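Local structure of Exo-beta-1,3-galactanase (Bifidobacterium bifidum, 5FLW) at residues 100-111 and 128-139. The protein probably hydrolyses beta-1,3-galactans from their chain ends, releasing galactose units, as a glycoside hydrolase of family 43. Numbering follows the deposited sequence.
Sequences HAETPDYGYAHI and TITWRGYLSRDI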
# COMPACT_ATOMS: atom_id res chain seq x y z
N HIS A 100 -8.34 5.48 -0.65
CA HIS A 100 -9.13 5.70 0.56
C HIS A 100 -9.68 7.12 0.48
O HIS A 100 -8.92 8.09 0.63
CB HIS A 100 -8.28 5.44 1.81
CG HIS A 100 -8.91 5.91 3.10
ND1 HIS A 100 -8.17 6.08 4.26
CD2 HIS A 100 -10.19 6.24 3.43
CE1 HIS A 100 -8.96 6.50 5.24
NE2 HIS A 100 -10.19 6.61 4.76
N ALA A 101 -10.99 7.25 0.18
CA ALA A 101 -11.64 8.55 0.15
C ALA A 101 -12.15 8.86 1.56
O ALA A 101 -12.88 8.05 2.15
CB ALA A 101 -12.79 8.57 -0.87
N GLU A 102 -11.78 10.03 2.08
CA GLU A 102 -12.00 10.34 3.48
C GLU A 102 -12.39 11.81 3.61
O GLU A 102 -12.20 12.58 2.67
CB GLU A 102 -10.74 10.02 4.32
CG GLU A 102 -10.99 9.95 5.82
CD GLU A 102 -12.19 9.09 6.15
OE1 GLU A 102 -12.07 7.83 6.23
OE2 GLU A 102 -13.27 9.69 6.31
N THR A 103 -12.94 12.18 4.77
CA THR A 103 -13.24 13.57 5.09
C THR A 103 -12.41 13.99 6.31
O THR A 103 -11.93 13.12 7.05
CB THR A 103 -14.75 13.76 5.38
OG1 THR A 103 -15.17 12.85 6.41
CG2 THR A 103 -15.61 13.52 4.13
N PRO A 104 -12.21 15.30 6.54
CA PRO A 104 -11.40 15.72 7.71
C PRO A 104 -11.94 15.24 9.05
O PRO A 104 -11.16 15.04 9.99
CB PRO A 104 -11.39 17.25 7.60
CG PRO A 104 -11.56 17.50 6.12
CD PRO A 104 -12.54 16.45 5.68
N ASP A 105 -13.26 15.04 9.16
CA ASP A 105 -13.85 14.49 10.39
C ASP A 105 -13.66 12.99 10.49
O ASP A 105 -13.97 12.41 11.55
CB ASP A 105 -15.35 14.80 10.42
CG ASP A 105 -16.12 14.03 9.34
OD1 ASP A 105 -16.54 12.87 9.57
OD2 ASP A 105 -16.26 14.56 8.23
N TYR A 106 -13.17 12.34 9.43
CA TYR A 106 -12.81 10.93 9.44
C TYR A 106 -13.97 9.95 9.55
O TYR A 106 -13.75 8.76 9.82
CB TYR A 106 -11.73 10.64 10.49
CG TYR A 106 -10.40 10.58 9.84
CD1 TYR A 106 -9.68 11.74 9.55
CD2 TYR A 106 -9.88 9.34 9.45
CE1 TYR A 106 -8.45 11.64 8.93
CE2 TYR A 106 -8.69 9.23 8.82
CZ TYR A 106 -7.97 10.36 8.55
OH TYR A 106 -6.75 10.21 7.93
N GLY A 107 -15.18 10.40 9.26
CA GLY A 107 -16.37 9.57 9.29
C GLY A 107 -16.79 8.97 7.97
O GLY A 107 -17.75 8.20 7.96
N TYR A 108 -16.11 9.29 6.86
CA TYR A 108 -16.61 8.84 5.56
C TYR A 108 -16.19 7.42 5.21
O TYR A 108 -17.02 6.58 4.83
CB TYR A 108 -16.20 9.81 4.47
CG TYR A 108 -16.84 9.58 3.11
CD1 TYR A 108 -18.24 9.59 2.95
CD2 TYR A 108 -16.05 9.41 1.95
CE1 TYR A 108 -18.83 9.44 1.67
CE2 TYR A 108 -16.63 9.25 0.67
CZ TYR A 108 -18.02 9.26 0.55
OH TYR A 108 -18.65 9.12 -0.68
N ALA A 109 -14.88 7.16 5.23
CA ALA A 109 -14.33 5.81 5.18
C ALA A 109 -14.85 5.02 3.96
O ALA A 109 -15.47 3.96 4.10
CB ALA A 109 -14.57 5.10 6.51
N HIS A 110 -14.56 5.53 2.76
CA HIS A 110 -14.95 4.86 1.52
C HIS A 110 -13.72 4.47 0.70
O HIS A 110 -12.60 4.93 0.95
CB HIS A 110 -15.79 5.78 0.63
CG HIS A 110 -17.26 5.79 0.95
ND1 HIS A 110 -17.74 6.07 2.21
CD2 HIS A 110 -18.35 5.64 0.15
CE1 HIS A 110 -19.07 6.07 2.18
NE2 HIS A 110 -19.46 5.78 0.95
N ILE A 111 -13.96 3.63 -0.32
CA ILE A 111 -13.01 3.37 -1.40
C ILE A 111 -13.45 4.20 -2.60
O ILE A 111 -14.62 4.12 -3.01
CB ILE A 111 -12.99 1.87 -1.78
CG1 ILE A 111 -12.60 0.99 -0.58
CG2 ILE A 111 -12.07 1.63 -2.99
CD1 ILE A 111 -12.91 -0.51 -0.71
N THR A 128 -17.54 6.16 -5.47
CA THR A 128 -17.09 5.75 -4.15
C THR A 128 -17.97 4.58 -3.73
O THR A 128 -19.16 4.53 -4.09
CB THR A 128 -17.08 6.85 -3.07
OG1 THR A 128 -18.43 7.21 -2.75
CG2 THR A 128 -16.32 8.07 -3.54
N ILE A 129 -17.36 3.58 -3.06
CA ILE A 129 -18.05 2.35 -2.71
C ILE A 129 -17.68 1.93 -1.30
O ILE A 129 -16.62 2.29 -0.77
CB ILE A 129 -17.73 1.20 -3.71
CG1 ILE A 129 -16.32 0.61 -3.50
CG2 ILE A 129 -17.98 1.67 -5.20
CD1 ILE A 129 -15.96 -0.54 -4.48
N THR A 130 -18.56 1.12 -0.71
CA THR A 130 -18.29 0.37 0.52
C THR A 130 -18.85 -1.03 0.31
O THR A 130 -19.68 -1.24 -0.57
CB THR A 130 -18.97 0.97 1.79
OG1 THR A 130 -20.36 0.64 1.78
CG2 THR A 130 -18.83 2.46 1.86
N TRP A 131 -18.38 -1.99 1.12
CA TRP A 131 -19.06 -3.28 1.24
C TRP A 131 -20.08 -3.16 2.37
O TRP A 131 -19.71 -2.92 3.52
CB TRP A 131 -18.05 -4.39 1.54
CG TRP A 131 -18.67 -5.76 1.67
CD1 TRP A 131 -18.90 -6.45 2.83
CD2 TRP A 131 -19.12 -6.61 0.60
NE1 TRP A 131 -19.46 -7.69 2.55
CE2 TRP A 131 -19.60 -7.81 1.18
CE3 TRP A 131 -19.14 -6.48 -0.78
CZ2 TRP A 131 -20.11 -8.86 0.42
CZ3 TRP A 131 -19.66 -7.53 -1.54
CH2 TRP A 131 -20.15 -8.69 -0.94
N ARG A 132 -21.38 -3.28 2.03
CA ARG A 132 -22.46 -3.35 3.02
C ARG A 132 -22.60 -2.09 3.89
O ARG A 132 -23.27 -2.14 4.94
CB ARG A 132 -22.33 -4.60 3.89
CG ARG A 132 -22.57 -5.85 3.09
CD ARG A 132 -22.42 -7.10 3.92
NE ARG A 132 -23.41 -7.20 4.99
CZ ARG A 132 -24.62 -7.74 4.84
NH1 ARG A 132 -25.03 -8.20 3.65
NH2 ARG A 132 -25.45 -7.81 5.88
N GLY A 133 -22.01 -0.97 3.48
CA GLY A 133 -21.95 0.22 4.30
C GLY A 133 -20.82 0.24 5.32
O GLY A 133 -20.71 1.23 6.06
N TYR A 134 -19.97 -0.79 5.36
CA TYR A 134 -18.92 -0.87 6.37
C TYR A 134 -17.82 0.17 6.13
O TYR A 134 -17.55 0.56 4.99
CB TYR A 134 -18.26 -2.26 6.37
CG TYR A 134 -19.20 -3.42 6.65
CD1 TYR A 134 -20.39 -3.22 7.32
CD2 TYR A 134 -18.88 -4.72 6.29
CE1 TYR A 134 -21.27 -4.28 7.59
CE2 TYR A 134 -19.72 -5.76 6.55
CZ TYR A 134 -20.91 -5.55 7.21
OH TYR A 134 -21.75 -6.61 7.45
N LEU A 135 -17.15 0.55 7.22
CA LEU A 135 -15.99 1.43 7.14
C LEU A 135 -14.88 0.80 6.31
O LEU A 135 -14.54 -0.37 6.49
CB LEU A 135 -15.42 1.65 8.53
CG LEU A 135 -16.32 2.31 9.57
CD1 LEU A 135 -15.74 2.16 11.00
CD2 LEU A 135 -16.59 3.78 9.19
N SER A 136 -14.28 1.60 5.43
CA SER A 136 -13.04 1.24 4.74
C SER A 136 -12.06 2.41 4.88
O SER A 136 -12.37 3.54 4.48
CB SER A 136 -13.30 0.93 3.26
OG SER A 136 -12.08 0.60 2.60
N ARG A 137 -10.90 2.16 5.49
CA ARG A 137 -9.86 3.19 5.60
C ARG A 137 -8.60 2.75 4.86
O ARG A 137 -8.61 2.73 3.63
CB ARG A 137 -9.70 3.63 7.05
CG ARG A 137 -10.98 4.35 7.54
CD ARG A 137 -10.71 5.12 8.80
NE ARG A 137 -11.85 5.88 9.31
CZ ARG A 137 -12.71 5.36 10.16
NH1 ARG A 137 -12.54 4.08 10.53
NH2 ARG A 137 -13.72 6.08 10.67
N ASP A 138 -7.52 2.35 5.55
CA ASP A 138 -6.32 1.93 4.81
C ASP A 138 -6.65 0.78 3.86
O ASP A 138 -7.42 -0.12 4.20
CB ASP A 138 -5.25 1.41 5.76
CG ASP A 138 -4.51 2.52 6.48
OD1 ASP A 138 -4.85 3.73 6.33
OD2 ASP A 138 -3.61 2.15 7.25
N ILE A 139 -6.06 0.83 2.66
CA ILE A 139 -6.26 -0.20 1.65
C ILE A 139 -4.92 -0.66 1.10
O ILE A 139 -3.91 0.05 1.15
CB ILE A 139 -7.17 0.24 0.47
CG1 ILE A 139 -6.57 1.48 -0.21
CG2 ILE A 139 -8.64 0.45 0.93
CD1 ILE A 139 -7.10 1.69 -1.62
O HOH W 1 -5.56 5.49 4.45
O HOH W 2 -18.08 3.49 5.18
O HOH W 3 -10.77 2.86 1.83
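His100 turns one ring face to Arg137, whose CA sits 3.5 Å from the ring centroid in a CH-pi contact, and water 1 links His100 ND1 to Asp138 OD1; Asp138 OD2 accepts from Ser190 N. In the ring plane, His100 NE2 donates to Glu102 OE1 (2.7 Å). Glu102, bent at chi2 (48°), sends OE2 back to three amides, Thr103 N, Tyr108 N and Ala109 N, while OE1 makes a long salt bridge to Arg137 NE. Replacing Glu102 by an alanine would probably leave these amides and the His100 imidazole without their acceptor and the nearby guanidinium without its countercharge. Tyr106 O receives Arg137 NH2 at 2.8 Å, almost straight (171°) and in the guanidinium plane. Arg137 thus illustrates how, in the five-bladed beta-propeller of family 43, the connection from edge strand 124-129 to the next blade's strand 139-143 is bound to the blade it leaves. Tyr108 OH shares a 2.8 Å hydrogen bond with Thr128 OG1. Ala109 O accepts from Ser136 N. The His110 ring is sandwiched between Thr130 CG2 and the Tyr108 ring, its ND1 tied to Tyr108 O. Ile111 and Ile129 form an antiparallel hydrogen-bonded pair, with Ile111 CG1 3.2 Å from Ser136 OG, which is hydrogen-bonded to Ser153 OG.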